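Local coordinates for 11S globulin seed storage protein (Amaranthus hypochondriacus, PDB 3QAC) that probably serves as a nutrient reservoir in the seed, being a two-cupin 11S globulin whose subunits assemble into trimers and, when mature, hexamers, at residues N26-E31 and K186-H191; I53-E58 and R180-G185; I357-D362 and V378-N383; D424-I429 and F438-N443. All blocks are in the same frame, centred on the assembly; numbering follows the deposited sequence.

Contact 1 (N26-E31 and K186-H191); sequences NRIQAE and KPQQEH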
loop_
_atom_site.group_PDB
_atom_site.type_symbol
_atom_site.label_atom_id
_atom_site.label_comp_id
_atom_site.label_asym_id
_atom_site.label_seq_id
_atom_site.Cartn_x
_atom_site.Cartn_y
_atom_site.Cartn_z
ATOM N N ASN A 26 2.851 -27.325 -13.528
ATOM C CA ASN A 26 1.979 -27.417 -14.694
ATOM C C ASN A 26 2.652 -26.940 -15.960
ATOM O O ASN A 26 3.407 -25.968 -15.955
ATOM C CB ASN A 26 0.662 -26.674 -14.482
ATOM C CG ASN A 26 -0.256 -26.744 -15.709
ATOM O OD1 ASN A 26 -0.040 -27.546 -16.618
ATOM N ND2 ASN A 26 -1.276 -25.888 -15.739
ATOM N N ARG A 27 2.386 -27.644 -17.050
ATOM C CA ARG A 27 2.946 -27.281 -18.342
ATOM C C ARG A 27 1.819 -26.827 -19.230
ATOM O O ARG A 27 0.687 -27.287 -19.109
ATOM C CB ARG A 27 3.641 -28.478 -18.991
ATOM C CG ARG A 27 4.763 -29.055 -18.141
ATOM C CD ARG A 27 5.258 -30.390 -18.665
ATOM C CZ ARG A 27 6.905 -30.112 -20.467
ATOM N NH1 ARG A 27 7.865 -29.890 -19.581
ATOM N NH2 ARG A 27 7.197 -30.106 -21.762
ATOM N N ILE A 28 2.126 -25.910 -20.121
ATOM C CA ILE A 28 1.171 -25.536 -21.126
ATOM C C ILE A 28 1.930 -25.524 -22.430
ATOM O O ILE A 28 2.795 -24.678 -22.683
ATOM C CB ILE A 28 0.476 -24.203 -20.807
ATOM C CG1 ILE A 28 -0.517 -24.423 -19.662
ATOM C CG2 ILE A 28 -0.269 -23.684 -22.027
ATOM C CD1 ILE A 28 -0.666 -23.251 -18.734
ATOM N N GLN A 29 1.623 -26.528 -23.230
ATOM C CA GLN A 29 2.245 -26.711 -24.511
ATOM C C GLN A 29 1.424 -25.933 -25.515
ATOM O O GLN A 29 0.203 -26.075 -25.588
ATOM C CB GLN A 29 2.258 -28.197 -24.869
ATOM C CG GLN A 29 3.037 -28.499 -26.125
ATOM C CD GLN A 29 4.500 -28.159 -25.975
ATOM O OE1 GLN A 29 5.206 -28.748 -25.144
ATOM N NE2 GLN A 29 4.971 -27.204 -26.777
ATOM N N ALA A 30 2.088 -25.070 -26.262
ATOM C CA ALA A 30 1.440 -24.412 -27.367
ATOM C C ALA A 30 2.186 -24.791 -28.647
ATOM O O ALA A 30 3.242 -25.430 -28.602
ATOM C CB ALA A 30 1.418 -22.901 -27.153
ATOM N N GLU A 31 1.637 -24.399 -29.783
ATOM C CA GLU A 31 2.224 -24.776 -31.061
ATOM C C GLU A 31 3.709 -24.412 -31.221
ATOM O O GLU A 31 4.483 -25.211 -31.742
ATOM C CB GLU A 31 1.403 -24.200 -32.208
ATOM C CG GLU A 31 2.199 -23.928 -33.457
ATOM C CD GLU A 31 1.363 -23.221 -34.486
ATOM O OE1 GLU A 31 0.347 -23.810 -34.912
ATOM O OE2 GLU A 31 1.706 -22.076 -34.852
ATOM N N LYS A 186 -6.775 -18.857 -28.628
ATOM C CA LYS A 186 -7.633 -19.512 -27.656
ATOM C C LYS A 186 -6.738 -20.207 -26.634
ATOM O O LYS A 186 -6.657 -21.432 -26.602
ATOM C CB LYS A 186 -8.560 -20.513 -28.342
ATOM C CG LYS A 186 -9.709 -20.988 -27.463
ATOM C CD LYS A 186 -10.397 -22.227 -28.052
ATOM C CE LYS A 186 -11.318 -22.928 -27.025
ATOM N NZ LYS A 186 -10.701 -24.089 -26.299
ATOM N N PRO A 187 -6.044 -19.407 -25.807
ATOM C CA PRO A 187 -5.036 -19.836 -24.832
ATOM C C PRO A 187 -5.632 -20.584 -23.649
ATOM O O PRO A 187 -6.731 -20.257 -23.202
ATOM C CB PRO A 187 -4.457 -18.507 -24.345
ATOM C CG PRO A 187 -5.573 -17.556 -24.503
ATOM C CD PRO A 187 -6.189 -17.943 -25.808
ATOM N N GLN A 188 -4.911 -21.579 -23.147
ATOM C CA GLN A 188 -5.328 -22.269 -21.932
ATOM C C GLN A 188 -5.167 -21.332 -20.739
ATOM O O GLN A 188 -4.295 -20.469 -20.745
ATOM C CB GLN A 188 -4.464 -23.506 -21.696
ATOM C CG GLN A 188 -4.641 -24.644 -22.693
ATOM C CD GLN A 188 -4.119 -25.970 -22.142
ATOM O OE1 GLN A 188 -4.023 -26.166 -20.922
ATOM N NE2 GLN A 188 -3.781 -26.886 -23.039
ATOM N N GLN A 189 -6.001 -21.495 -19.718
ATOM C CA GLN A 189 -5.771 -20.787 -18.466
ATOM C C GLN A 189 -4.380 -21.160 -18.011
ATOM O O GLN A 189 -3.962 -22.301 -18.150
ATOM C CB GLN A 189 -6.795 -21.178 -17.400
ATOM C CG GLN A 189 -8.214 -20.760 -17.749
ATOM C CD GLN A 189 -8.319 -19.266 -18.067
ATOM O OE1 GLN A 189 -8.987 -18.863 -19.030
ATOM N NE2 GLN A 189 -7.646 -18.440 -17.263
ATOM N N GLU A 190 -3.652 -20.198 -17.473
ATOM C CA GLU A 190 -2.294 -20.465 -17.076
ATOM C C GLU A 190 -2.209 -20.781 -15.591
ATOM O O GLU A 190 -1.194 -21.293 -15.135
ATOM C CB GLU A 190 -1.374 -19.298 -17.480
ATOM C CG GLU A 190 -0.648 -19.534 -18.800
ATOM C CD GLU A 190 -0.254 -18.259 -19.528
ATOM O OE1 GLU A 190 0.269 -17.315 -18.889
ATOM O OE2 GLU A 190 -0.448 -18.215 -20.759
ATOM N N HIS A 191 -3.281 -20.524 -14.845
ATOM C CA HIS A 191 -3.207 -20.660 -13.392
ATOM C C HIS A 191 -4.381 -21.356 -12.695
ATOM O O HIS A 191 -4.678 -21.043 -11.544
ATOM C CB HIS A 191 -2.970 -19.290 -12.758
ATOM C CG HIS A 191 -1.707 -18.641 -13.212
ATOM N ND1 HIS A 191 -0.490 -18.892 -12.614
ATOM C CD2 HIS A 191 -1.459 -17.782 -14.228
ATOM C CE1 HIS A 191 0.450 -18.202 -13.231
ATOM N NE2 HIS A 191 -0.111 -17.518 -14.217
#

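Contact 2 (I53-E58 and R180-G185); sequences IRRTIE and RFYLAG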
loop_
_atom_site.group_PDB
_atom_site.type_symbol
_atom_site.label_atom_id
_atom_site.label_comp_id
_atom_site.label_asym_id
_atom_site.label_seq_id
_atom_site.Cartn_x
_atom_site.Cartn_y
_atom_site.Cartn_z
ATOM N N ILE A 53 6.355 -18.006 -13.737
ATOM C CA ILE A 53 6.286 -18.812 -14.939
ATOM C C ILE A 53 7.590 -18.754 -15.726
ATOM O O ILE A 53 8.419 -17.849 -15.554
ATOM C CB ILE A 53 5.151 -18.387 -15.853
ATOM C CG1 ILE A 53 5.348 -16.947 -16.313
ATOM C CG2 ILE A 53 3.812 -18.568 -15.153
ATOM C CD1 ILE A 53 4.453 -16.583 -17.501
ATOM N N ARG A 54 7.774 -19.746 -16.584
ATOM C CA ARG A 54 8.892 -19.748 -17.493
ATOM C C ARG A 54 8.320 -20.083 -18.851
ATOM O O ARG A 54 7.594 -21.061 -18.995
ATOM C CB ARG A 54 9.948 -20.756 -17.056
ATOM C CG ARG A 54 11.012 -21.025 -18.105
ATOM C CD ARG A 54 12.084 -21.967 -17.580
ATOM N NE ARG A 54 11.545 -23.284 -17.251
ATOM C CZ ARG A 54 11.966 -24.028 -16.234
ATOM N NH1 ARG A 54 11.416 -25.211 -15.997
ATOM N NH2 ARG A 54 12.930 -23.582 -15.443
ATOM N N ARG A 55 8.585 -19.236 -19.833
ATOM C CA ARG A 55 8.088 -19.487 -21.173
ATOM C C ARG A 55 9.266 -19.796 -22.041
ATOM O O ARG A 55 10.294 -19.106 -21.993
ATOM C CB ARG A 55 7.339 -18.292 -21.753
ATOM C CG ARG A 55 6.162 -17.809 -20.920
ATOM C CD ARG A 55 5.385 -16.735 -21.674
ATOM N NE ARG A 55 4.313 -16.157 -20.873
ATOM C CZ ARG A 55 3.124 -16.731 -20.674
ATOM N NH1 ARG A 55 2.851 -17.928 -21.190
ATOM N NH2 ARG A 55 2.213 -16.117 -19.932
ATOM N N THR A 56 9.113 -20.855 -22.820
ATOM C CA THR A 56 10.089 -21.231 -23.809
ATOM C C THR A 56 9.420 -21.039 -25.144
ATOM O O THR A 56 8.472 -21.734 -25.485
ATOM C CB THR A 56 10.484 -22.682 -23.626
ATOM O OG1 THR A 56 11.081 -22.836 -22.335
ATOM C CG2 THR A 56 11.470 -23.103 -24.698
ATOM N N ILE A 57 9.882 -20.049 -25.877
ATOM C CA ILE A 57 9.309 -19.737 -27.165
ATOM C C ILE A 57 10.275 -20.238 -28.216
ATOM O O ILE A 57 11.411 -19.754 -28.310
ATOM C CB ILE A 57 9.164 -18.222 -27.348
ATOM C CG1 ILE A 57 8.407 -17.614 -26.167
ATOM C CG2 ILE A 57 8.487 -17.906 -28.673
ATOM C CD1 ILE A 57 8.284 -16.116 -26.235
ATOM N N GLU A 58 9.827 -21.207 -29.001
ATOM C CA GLU A 58 10.658 -21.765 -30.062
ATOM C C GLU A 58 11.003 -20.694 -31.099
ATOM O O GLU A 58 10.302 -19.686 -31.206
ATOM C CB GLU A 58 9.953 -22.951 -30.726
ATOM C CG GLU A 58 9.596 -24.087 -29.776
ATOM C CD GLU A 58 8.752 -25.145 -30.456
ATOM O OE1 GLU A 58 8.712 -25.145 -31.709
ATOM O OE2 GLU A 58 8.127 -25.972 -29.748
ATOM N N ARG A 180 -4.650 -13.360 -16.275
ATOM C CA ARG A 180 -4.150 -13.006 -17.580
ATOM C C ARG A 180 -5.232 -12.886 -18.635
ATOM O O ARG A 180 -6.102 -13.751 -18.755
ATOM C CB ARG A 180 -3.107 -13.998 -18.058
ATOM C CG ARG A 180 -2.316 -13.425 -19.229
ATOM C CD ARG A 180 -1.155 -14.290 -19.530
ATOM N NE ARG A 180 -0.174 -14.226 -18.463
ATOM C CZ ARG A 180 0.828 -13.369 -18.464
ATOM N NH1 ARG A 180 0.941 -12.523 -19.468
ATOM N NH2 ARG A 180 1.711 -13.367 -17.480
ATOM N N PHE A 181 -5.146 -11.805 -19.408
ATOM C CA PHE A 181 -6.077 -11.542 -20.492
ATOM C C PHE A 181 -5.298 -11.585 -21.806
ATOM O O PHE A 181 -4.296 -10.891 -21.953
ATOM C CB PHE A 181 -6.707 -10.153 -20.337
ATOM C CG PHE A 181 -7.382 -9.908 -19.003
ATOM C CD1 PHE A 181 -8.757 -9.775 -18.925
ATOM C CD2 PHE A 181 -6.639 -9.775 -17.843
ATOM C CE1 PHE A 181 -9.388 -9.524 -17.714
ATOM C CE2 PHE A 181 -7.260 -9.522 -16.629
ATOM C CZ PHE A 181 -8.642 -9.392 -16.565
ATOM N N TYR A 182 -5.744 -12.413 -22.749
ATOM C CA TYR A 182 -5.118 -12.472 -24.071
ATOM C C TYR A 182 -5.927 -11.708 -25.106
ATOM O O TYR A 182 -7.154 -11.566 -24.993
ATOM C CB TYR A 182 -4.920 -13.915 -24.545
ATOM C CG TYR A 182 -3.675 -14.575 -24.008
ATOM C CD1 TYR A 182 -3.677 -15.219 -22.784
ATOM C CD2 TYR A 182 -2.498 -14.540 -24.717
ATOM C CE1 TYR A 182 -2.533 -15.829 -22.291
ATOM C CE2 TYR A 182 -1.349 -15.136 -24.234
ATOM C CZ TYR A 182 -1.368 -15.788 -23.024
ATOM O OH TYR A 182 -0.210 -16.384 -22.546
ATOM N N LEU A 183 -5.216 -11.224 -26.117
ATOM C CA LEU A 183 -5.801 -10.370 -27.137
ATOM C C LEU A 183 -5.973 -11.113 -28.448
ATOM O O LEU A 183 -6.374 -10.528 -29.447
ATOM C CB LEU A 183 -4.908 -9.155 -27.338
ATOM C CG LEU A 183 -5.146 -8.157 -26.217
ATOM C CD1 LEU A 183 -4.062 -7.099 -26.178
ATOM C CD2 LEU A 183 -6.517 -7.542 -26.435
ATOM N N ALA A 184 -5.652 -12.399 -28.432
ATOM C CA ALA A 184 -5.734 -13.227 -29.625
ATOM C C ALA A 184 -5.632 -14.698 -29.237
ATOM O O ALA A 184 -5.141 -15.033 -28.160
ATOM C CB ALA A 184 -4.610 -12.853 -30.618
ATOM N N GLY A 185 -6.095 -15.573 -30.117
ATOM C CA GLY A 185 -5.949 -17.004 -29.922
ATOM C C GLY A 185 -6.984 -17.602 -28.992
ATOM O O GLY A 185 -7.957 -16.952 -28.612
#

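Contact 3 (I357-D362 and V378-N383); sequences IQIVND and VVVPQN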
loop_
_atom_site.group_PDB
_atom_site.type_symbol
_atom_site.label_atom_id
_atom_site.label_comp_id
_atom_site.label_asym_id
_atom_site.label_seq_id
_atom_site.Cartn_x
_atom_site.Cartn_y
_atom_site.Cartn_z
ATOM N N ILE A 357 22.326 -24.438 -0.650
ATOM C CA ILE A 357 21.669 -23.260 -0.149
ATOM C C ILE A 357 21.089 -23.577 1.205
ATOM O O ILE A 357 20.416 -24.583 1.393
ATOM C CB ILE A 357 20.587 -22.766 -1.139
ATOM C CG1 ILE A 357 21.264 -22.300 -2.432
ATOM C CG2 ILE A 357 19.772 -21.635 -0.528
ATOM C CD1 ILE A 357 20.317 -22.068 -3.572
ATOM N N GLN A 358 21.384 -22.728 2.169
ATOM C CA GLN A 358 20.792 -22.913 3.476
ATOM C C GLN A 358 20.095 -21.631 3.955
ATOM O O GLN A 358 20.648 -20.517 3.862
ATOM C CB GLN A 358 21.809 -23.443 4.492
ATOM C CG GLN A 358 21.135 -23.837 5.803
ATOM C CD GLN A 358 22.061 -24.506 6.804
ATOM O OE1 GLN A 358 23.292 -24.379 6.735
ATOM N NE2 GLN A 358 21.465 -25.210 7.756
ATOM N N ILE A 359 18.868 -21.817 4.449
ATOM C CA ILE A 359 17.993 -20.725 4.820
ATOM C C ILE A 359 17.472 -20.962 6.226
ATOM O O ILE A 359 17.083 -22.084 6.589
ATOM C CB ILE A 359 16.816 -20.609 3.838
ATOM C CG1 ILE A 359 17.333 -20.500 2.406
ATOM C CG2 ILE A 359 15.876 -19.464 4.222
ATOM C CD1 ILE A 359 16.231 -20.446 1.379
ATOM N N VAL A 360 17.490 -19.895 7.016
ATOM C CA VAL A 360 17.114 -19.939 8.415
ATOM C C VAL A 360 15.971 -18.967 8.669
ATOM O O VAL A 360 15.933 -17.869 8.094
ATOM C CB VAL A 360 18.299 -19.509 9.291
ATOM C CG1 VAL A 360 17.910 -19.490 10.776
ATOM C CG2 VAL A 360 19.500 -20.401 9.041
ATOM N N ASN A 361 15.051 -19.351 9.544
ATOM C CA ASN A 361 13.900 -18.511 9.822
ATOM C C ASN A 361 14.112 -17.686 11.087
ATOM O O ASN A 361 15.231 -17.593 11.592
ATOM C CB ASN A 361 12.623 -19.352 9.893
ATOM C CG ASN A 361 12.595 -20.267 11.095
ATOM O OD1 ASN A 361 13.475 -20.207 11.944
ATOM N ND2 ASN A 361 11.568 -21.113 11.179
ATOM N N ASP A 362 13.045 -17.089 11.602
ATOM C CA ASP A 362 13.156 -16.201 12.749
ATOM C C ASP A 362 13.395 -16.964 14.042
ATOM O O ASP A 362 13.723 -16.376 15.074
ATOM C CB ASP A 362 11.889 -15.363 12.885
ATOM C CG ASP A 362 10.632 -16.214 12.901
ATOM O OD1 ASP A 362 9.934 -16.226 13.930
ATOM O OD2 ASP A 362 10.341 -16.872 11.879
ATOM N N VAL A 378 14.051 -21.200 -5.105
ATOM C CA VAL A 378 13.547 -21.238 -3.751
ATOM C C VAL A 378 13.082 -19.844 -3.390
ATOM O O VAL A 378 13.637 -18.844 -3.866
ATOM C CB VAL A 378 14.606 -21.724 -2.757
ATOM C CG1 VAL A 378 15.882 -20.853 -2.843
ATOM C CG2 VAL A 378 14.029 -21.749 -1.340
ATOM N N VAL A 379 12.063 -19.778 -2.549
ATOM C CA VAL A 379 11.585 -18.507 -2.077
ATOM C C VAL A 379 12.242 -18.225 -0.754
ATOM O O VAL A 379 12.062 -18.970 0.221
ATOM C CB VAL A 379 10.068 -18.509 -1.864
ATOM C CG1 VAL A 379 9.600 -17.153 -1.311
ATOM C CG2 VAL A 379 9.362 -18.834 -3.149
ATOM N N VAL A 380 13.018 -17.157 -0.723
ATOM C CA VAL A 380 13.581 -16.658 0.514
ATOM C C VAL A 380 12.704 -15.538 1.041
ATOM O O VAL A 380 12.642 -14.472 0.448
ATOM C CB VAL A 380 14.983 -16.077 0.315
ATOM C CG1 VAL A 380 15.638 -15.869 1.677
ATOM C CG2 VAL A 380 15.842 -16.992 -0.600
ATOM N N PRO A 381 11.999 -15.784 2.148
ATOM C CA PRO A 381 11.163 -14.724 2.720
ATOM C C PRO A 381 11.990 -13.578 3.294
ATOM O O PRO A 381 13.109 -13.771 3.813
ATOM C CB PRO A 381 10.392 -15.443 3.842
ATOM C CG PRO A 381 10.496 -16.939 3.494
ATOM C CD PRO A 381 11.863 -17.061 2.862
ATOM N N GLN A 382 11.431 -12.376 3.181
ATOM C CA GLN A 382 12.022 -11.185 3.765
ATOM C C GLN A 382 12.583 -11.509 5.122
ATOM O O GLN A 382 11.896 -12.108 5.951
ATOM C CB GLN A 382 10.986 -10.066 3.924
ATOM C CG GLN A 382 11.532 -8.853 4.698
ATOM C CD GLN A 382 10.467 -7.822 5.055
ATOM O OE1 GLN A 382 10.796 -6.679 5.383
ATOM N NE2 GLN A 382 9.193 -8.217 4.990
ATOM N N ASN A 383 13.834 -11.113 5.334
ATOM C CA ASN A 383 14.489 -11.195 6.621
ATOM C C ASN A 383 15.009 -12.584 6.942
ATOM O O ASN A 383 15.774 -12.740 7.880
ATOM C CB ASN A 383 13.592 -10.667 7.755
ATOM C CG ASN A 383 13.613 -9.139 7.872
ATOM O OD1 ASN A 383 13.151 -8.583 8.870
ATOM N ND2 ASN A 383 14.159 -8.462 6.860
#

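Contact 4 (D424-I429 and F438-N443); sequences DVVSNI and FGLKFN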
loop_
_atom_site.group_PDB
_atom_site.type_symbol
_atom_site.label_atom_id
_atom_site.label_comp_id
_atom_site.label_asym_id
_atom_site.label_seq_id
_atom_site.Cartn_x
_atom_site.Cartn_y
_atom_site.Cartn_z
ATOM N N ASP A 424 33.782 -4.627 21.154
ATOM C CA ASP A 424 33.310 -4.939 22.502
ATOM C C ASP A 424 31.906 -5.537 22.497
ATOM O O ASP A 424 31.601 -6.433 23.283
ATOM C CB ASP A 424 33.330 -3.690 23.386
ATOM C CG ASP A 424 34.681 -3.438 23.990
ATOM O OD1 ASP A 424 35.492 -4.393 24.022
ATOM O OD2 ASP A 424 34.933 -2.297 24.434
ATOM N N VAL A 425 31.046 -5.018 21.626
ATOM C CA VAL A 425 29.722 -5.591 21.465
ATOM C C VAL A 425 29.873 -7.023 20.975
ATOM O O VAL A 425 29.232 -7.944 21.488
ATOM C CB VAL A 425 28.854 -4.775 20.487
ATOM C CG1 VAL A 425 27.577 -5.533 20.132
ATOM C CG2 VAL A 425 28.534 -3.393 21.082
ATOM N N VAL A 426 30.750 -7.215 19.999
ATOM C CA VAL A 426 30.938 -8.544 19.440
ATOM C C VAL A 426 31.401 -9.543 20.512
ATOM O O VAL A 426 30.763 -10.570 20.709
ATOM C CB VAL A 426 31.888 -8.519 18.243
ATOM C CG1 VAL A 426 32.170 -9.908 17.770
ATOM C CG2 VAL A 426 31.286 -7.704 17.127
ATOM N N SER A 427 32.483 -9.228 21.219
ATOM C CA SER A 427 33.010 -10.154 22.221
ATOM C C SER A 427 31.984 -10.388 23.331
ATOM O O SER A 427 31.695 -11.532 23.712
ATOM C CB SER A 427 34.344 -9.653 22.789
ATOM O OG SER A 427 34.258 -8.313 23.238
ATOM N N ASN A 428 31.408 -9.300 23.824
ATOM C CA ASN A 428 30.348 -9.394 24.822
ATOM C C ASN A 428 29.111 -10.222 24.415
ATOM O O ASN A 428 28.617 -11.019 25.214
ATOM C CB ASN A 428 29.933 -8.001 25.300
ATOM C CG ASN A 428 30.563 -7.630 26.635
ATOM O OD1 ASN A 428 30.818 -8.495 27.469
ATOM N ND2 ASN A 428 30.815 -6.342 26.838
ATOM N N ILE A 429 28.606 -10.038 23.193
ATOM C CA ILE A 429 27.399 -10.759 22.775
ATOM C C ILE A 429 27.703 -12.199 22.432
ATOM O O ILE A 429 26.817 -13.052 22.469
ATOM C CB ILE A 429 26.675 -10.120 21.555
ATOM C CG1 ILE A 429 27.592 -10.094 20.327
ATOM C CG2 ILE A 429 26.140 -8.741 21.896
ATOM C CD1 ILE A 429 26.953 -9.488 19.109
ATOM N N PHE A 438 37.982 -9.942 17.254
ATOM C CA PHE A 438 38.701 -9.303 16.151
ATOM C C PHE A 438 38.695 -10.170 14.907
ATOM O O PHE A 438 38.300 -9.724 13.831
ATOM C CB PHE A 438 40.147 -9.001 16.551
ATOM C CG PHE A 438 40.886 -8.109 15.576
ATOM C CD1 PHE A 438 41.441 -8.631 14.410
ATOM C CD2 PHE A 438 41.039 -6.748 15.841
ATOM C CE1 PHE A 438 42.125 -7.811 13.518
ATOM C CE2 PHE A 438 41.726 -5.917 14.960
ATOM C CZ PHE A 438 42.274 -6.447 13.796
ATOM N N GLY A 439 39.138 -11.409 15.054
ATOM C CA GLY A 439 39.164 -12.332 13.937
ATOM C C GLY A 439 37.784 -12.617 13.374
ATOM O O GLY A 439 37.610 -12.776 12.157
ATOM N N LEU A 440 36.799 -12.700 14.265
ATOM C CA LEU A 440 35.422 -12.832 13.824
ATOM C C LEU A 440 35.090 -11.651 12.913
ATOM O O LEU A 440 34.453 -11.819 11.873
ATOM C CB LEU A 440 34.474 -12.868 15.020
ATOM C CG LEU A 440 32.991 -13.037 14.683
ATOM C CD1 LEU A 440 32.801 -14.240 13.779
ATOM C CD2 LEU A 440 32.162 -13.170 15.958
ATOM N N LYS A 441 35.547 -10.460 13.293
ATOM C CA LYS A 441 35.266 -9.264 12.515
ATOM C C LYS A 441 36.063 -9.176 11.221
ATOM O O LYS A 441 35.511 -8.809 10.185
ATOM C CB LYS A 441 35.491 -7.993 13.335
ATOM C CG LYS A 441 34.474 -7.783 14.439
ATOM C CD LYS A 441 34.567 -6.383 15.039
ATOM C CE LYS A 441 34.297 -5.303 14.008
ATOM N NZ LYS A 441 34.241 -3.952 14.636
ATOM N N PHE A 442 37.352 -9.498 11.261
ATOM C CA PHE A 442 38.218 -9.111 10.146
ATOM C C PHE A 442 38.854 -10.241 9.345
ATOM O O PHE A 442 39.428 -10.001 8.292
ATOM C CB PHE A 442 39.280 -8.128 10.627
ATOM C CG PHE A 442 38.710 -6.893 11.250
ATOM C CD1 PHE A 442 38.197 -5.873 10.460
ATOM C CD2 PHE A 442 38.684 -6.746 12.628
ATOM C CE1 PHE A 442 37.671 -4.722 11.030
ATOM C CE2 PHE A 442 38.159 -5.598 13.207
ATOM C CZ PHE A 442 37.652 -4.582 12.406
ATOM N N ASN A 443 38.737 -11.468 9.829
ATOM C CA ASN A 443 39.301 -12.616 9.126
ATOM C C ASN A 443 38.752 -12.790 7.727
ATOM O O ASN A 443 39.301 -13.534 6.921
ATOM C CB ASN A 443 39.094 -13.886 9.940
ATOM C CG ASN A 443 39.999 -13.934 11.125
ATOM O OD1 ASN A 443 40.771 -13.004 11.334
ATOM N ND2 ASN A 443 39.928 -15.006 11.907
#

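Contact 1 (N26-E31 and K186-H191)
Ile28 meets Gln189 and Glu190 where a loop without regular structure packs against strand 26-30, an outermost strand within this chain of one antiparallel sheet of the N-terminal cupin domain. The backbone of Ile28 pairs with Thr35 on the neighbouring strand, whereas no hydrogen bond joins it to the loop; contact there depends on shape. The tight part lies around one methyl. With CG1 placed beside the backbone N (chi1 -73°), CD1 of Ile28 comes within 3.6 Å of Glu190 CA and 3.7 Å of Glu190 CG. A branched aliphatic residue suits this buried spot, and the glutamate answers it with its methylene chain while its carboxylate is taken up by Arg55, Arg180 and Tyr182. Its methylenes thus serve Ile28 and its carboxylate the two arginines. Gln188 forms the looser, solvent-facing border: its extended chain runs past Ile28 in the opposite direction, and OE1 stays 4.1 Å from Ile28 CG1, as suits a polar residue at the surface. The end of Gln189 leads away from the strand, and its side chain packs on Gln363 of the second subunit. Its backbone carbonyl still belongs to the tight part, with Gln189 O 3.5 Å from Ile28 CD1.

Contact 2 (I53-E58 and R180-G185)
Arg55 reaches from strand 53-57 toward Arg180 and Tyr182, about halfway into the gap, where the axes of the two short strand segments approach no closer than 14.8 Å. Its CB points across the gap. CG lies anti to the carbonyl carbon (chi1 -57°), and the chain then runs extended as far as NE, a length that suits arginine to this crossing; on the way the side chain packs on Leu63. The guanidinium at the end has Ile53 CD1 over one face, offset toward the rim. CZ lies 3.8 Å from Tyr182 OH, and NH1 is 3.7 Å from the same oxygen. The NH2 end goes farthest: it sits over the centre of the Arg180 guanidinium, 3.3 Å above that plane, with the two planes nearly perpendicular at 85°. Arg55 NH2 and Arg180 NE, both donors, come within 3.4 Å without bonding to each other, but both form salt bridges with Glu190, whose carboxylate probably also shares a hydrogen bond with Tyr182 OH. Arg180 has a second acidic partner in Glu72. These anions probably balance the buried positive charge. Because the two strands belong to different sheets, the polar cluster bridges the interior of the N-terminal cupin beta-barrel.

Contact 3 (I357-D362 and V378-N383)
Ile359 turns CG1 anti to the carbonyl carbon (chi1 -54°) and keeps the rest of the chain extended (chi2 177°), which carries CD1 straight out from strand 354-360 toward Val378 and Val380. On the facing segment, Val378 holds CG1 between its N and carbonyl carbon (chi1 56°), which puts CG2 anti to the N. The Val378 CG2 methyl therefore points at the isoleucine, and the two side chains meet tip to tip, with Ile359 CD1 3.7 Å from Val378 CG2. Val380 comes in at a slant and touches the same methyl more loosely: its CG2 lies 4.0 Å from Ile359 CD1. One slim methyl thus serves two valines that stand two residues apart on strand 377-380, and the long branch of isoleucine makes up for backbones that approach no closer than 7.4 Å between the CA atoms of Ile359 and Val380. Strand 354-360 belongs to one sheet of the C-terminal cupin domain, while 377-380 is an outermost strand of the other, so the methyls meet between the two sheets. Leu19, Phe368 and Ile386 pack around Ile359, and Met348 lies against Val378. No hydrogen bond or ionic pair joins the two segments, so this contact between them is apolar: van der Waals contact and exclusion of water probably hold it, and the fit depends on branched side chains rather than on any directional bond.

Contact 4 (D424-I429 and F438-N443)
Lys441, whose side chain crosses Val426, has its NZ gripped by several oxygens. Leu421 O of the same chain accepts a hydrogen bond, Asp126 of the third subunit forms a salt bridge, and Gln127 O of that subunit accepts another hydrogen bond; a weaker one goes to Arg419 O. Lysine suits this place because its long aliphatic stem can cross an apolar interface before the ammonium meets these oxygens, which probably keep it charged although the residue is buried. The stem bends at chi3 (61°), and near that bend CD lies 4.1 Å from Val426 CG2. On the other branch of the valine, CG1 is met by Leu440, whose CD2 comes to 3.7 Å. Val426 therefore divides its two methyls between successive residues of the facing helix: CG1, anti to the backbone N (chi1 175°), serves the leucine, and CG2 serves the lysine stem. A short branched side chain fits well here, since the CA atoms of Val426 and Lys441 are only 8.2 Å apart. Lys441 CB stands 3.4 Å above the plane of the Phe442 ring, offset toward its rim, so the base of the stem has an aromatic neighbour. Leu440 also packs on Ile418 and, across the subunit boundary, on Phe224 of the third subunit. Helices 423-430 and 434-442, joined by a short turn, are two consecutive packed helices of the helical extension that follows the cupin barrel in seed globulins and docks on an adjacent subunit of the trimer.

From the N terminus, contact 1 opens first, at 26-31, and contact 2 opens at 53-58. Contact 2 closes at 180-185, just before contact 1 closes at 186-191, so the smaller loop lies wholly within the larger. Their centres are about 8 Å apart and they touch, tying the outer strand, the barrel interior and the trailing loop of the N-terminal cupin domain together. Contacts 3 and 4 follow in series. Contact 3 closes a short loop between the two sheets of the C-terminal cupin domain; contact 4 closes a still shorter one between consecutive helices. Their centres lie about 25 Å apart, and both touch the third subunit.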